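Side-chain contact in protease 2A (Rhinovirus C, PDB 5X45), which probably cleaves the rhinovirus polyprotein as a chymotrypsin-like cysteine protease that carries a structural zinc ion: residues F131-L134 with R135-S138. Numbering follows the deposited sequence.
Sequences FTDL and RPYS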
loop_
_atom_site.group_PDB
_atom_site.type_symbol
_atom_site.label_atom_id
_atom_site.label_comp_id
_atom_site.label_asym_id
_atom_site.label_seq_id
_atom_site.Cartn_x
_atom_site.Cartn_y
_atom_site.Cartn_z
ATOM N N PHE A 131 -0.300 3.904 -5.038
ATOM C CA PHE A 131 -0.689 2.981 -3.991
ATOM C C PHE A 131 -1.071 1.646 -4.618
ATOM O O PHE A 131 -1.684 1.625 -5.690
ATOM C CB PHE A 131 -1.877 3.530 -3.183
ATOM C CG PHE A 131 -1.707 4.954 -2.711
ATOM C CD1 PHE A 131 -2.069 6.023 -3.528
ATOM C CD2 PHE A 131 -1.215 5.224 -1.434
ATOM C CE1 PHE A 131 -1.931 7.336 -3.085
ATOM C CE2 PHE A 131 -1.076 6.533 -0.986
ATOM C CZ PHE A 131 -1.434 7.595 -1.815
ATOM N N THR A 132 -0.715 0.538 -3.973
ATOM C CA THR A 132 -1.362 -0.717 -4.325
ATOM C C THR A 132 -2.734 -0.732 -3.672
ATOM O O THR A 132 -2.878 -0.458 -2.485
ATOM C CB THR A 132 -0.584 -1.978 -3.900
ATOM O OG1 THR A 132 -0.605 -2.112 -2.477
ATOM C CG2 THR A 132 0.814 -1.900 -4.358
ATOM N N ASP A 133 -3.738 -1.025 -4.479
ATOM C CA ASP A 133 -5.090 -1.186 -4.006
ATOM C C ASP A 133 -5.168 -2.551 -3.323
ATOM O O ASP A 133 -4.905 -3.578 -3.949
ATOM C CB ASP A 133 -6.071 -1.075 -5.182
ATOM C CG ASP A 133 -7.534 -1.021 -4.743
ATOM O OD1 ASP A 133 -7.859 -1.413 -3.594
ATOM O OD2 ASP A 133 -8.365 -0.572 -5.566
ATOM N N LEU A 134 -5.519 -2.558 -2.039
ATOM C CA LEU A 134 -5.530 -3.785 -1.251
ATOM C C LEU A 134 -6.824 -4.568 -1.440
ATOM O O LEU A 134 -6.882 -5.761 -1.137
ATOM C CB LEU A 134 -5.344 -3.474 0.233
ATOM C CG LEU A 134 -4.011 -2.824 0.571
ATOM C CD1 LEU A 134 -4.001 -2.453 2.038
ATOM C CD2 LEU A 134 -2.839 -3.717 0.207
ATOM N N ARG A 135 -7.862 -3.893 -1.923
ATOM C CA ARG A 135 -9.181 -4.510 -2.063
ATOM C C ARG A 135 -9.207 -5.769 -2.950
ATOM O O ARG A 135 -9.838 -6.764 -2.573
ATOM C CB ARG A 135 -10.194 -3.472 -2.559
ATOM C CG ARG A 135 -10.496 -2.410 -1.506
ATOM C CD ARG A 135 -11.290 -1.250 -2.074
ATOM N NE ARG A 135 -10.492 -0.492 -3.031
ATOM C CZ ARG A 135 -10.803 0.718 -3.479
ATOM N NH1 ARG A 135 -11.893 1.331 -3.034
ATOM N NH2 ARG A 135 -10.008 1.326 -4.354
ATOM N N PRO A 136 -8.517 -5.751 -4.109
ATOM C CA PRO A 136 -8.447 -7.002 -4.880
ATOM C C PRO A 136 -7.867 -8.185 -4.099
ATOM O O PRO A 136 -8.239 -9.325 -4.376
ATOM C CB PRO A 136 -7.511 -6.649 -6.042
ATOM C CG PRO A 136 -7.652 -5.183 -6.209
ATOM C CD PRO A 136 -7.867 -4.634 -4.828
ATOM N N TYR A 137 -6.972 -7.923 -3.150
ATOM C CA TYR A 137 -6.258 -8.997 -2.463
ATOM C C TYR A 137 -6.792 -9.365 -1.078
ATOM O O TYR A 137 -6.234 -10.248 -0.434
ATOM C CB TYR A 137 -4.776 -8.631 -2.340
ATOM C CG TYR A 137 -4.150 -8.212 -3.651
ATOM C CD1 TYR A 137 -4.228 -6.893 -4.088
ATOM C CD2 TYR A 137 -3.489 -9.129 -4.458
ATOM C CE1 TYR A 137 -3.666 -6.497 -5.290
ATOM C CE2 TYR A 137 -2.919 -8.740 -5.659
ATOM C CZ TYR A 137 -3.011 -7.422 -6.073
ATOM O OH TYR A 137 -2.448 -7.023 -7.273
ATOM N N SER A 138 -7.857 -8.715 -0.614
ATOM C CA SER A 138 -8.384 -9.027 0.715
ATOM C C SER A 138 -9.398 -10.169 0.680
ATOM O O SER A 138 -10.186 -10.284 -0.257
ATOM C CB SER A 138 -9.023 -7.791 1.344
ATOM O OG SER A 138 -10.404 -7.724 1.035
#
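Leu-134 and Tyr-137 close a beta turn in which Tyr-137 N donates to Leu-134 O across 3.0 Å. Arg-135 and Pro-136, its two central residues, have helix-like backbone angles, and this turn bends the chain away from the end of strand 129-133. Asp-133, the last residue of that strand, holds the bend from its side chain: OD1 accepts from Arg-135 N at 3.0 Å, an Asx turn, reached with CG anti to the backbone N (chi1 -171°). In this two-domain chymotrypsin-like fold, the strand belongs to the six-stranded barrel, while Leu-134 and Tyr-137 reach Leu-37 in strand 37-41 of the four-stranded sheet. Arg-135 meets the same carboxylate side-on. Arg-135 NE takes the syn lone pair of Asp-133 OD1 at 2.8 Å, with that oxygen close to the guanidinium plane, and NH2 reaches Asp-133 OD2, also at 2.8 Å, from above the carboxylate plane, the two planes being turned 44° against each other. OD1 thus serves both the backbone and the side chain of one residue. NH1 makes a hydrogen bond to the carbonyl oxygen of Cys-55, a zinc ligand, which links the guanidinium to the metal site. Asp-133 O lies in the plane of the Tyr-137 ring, at its edge, 3.4 Å from both CD1 and CE1.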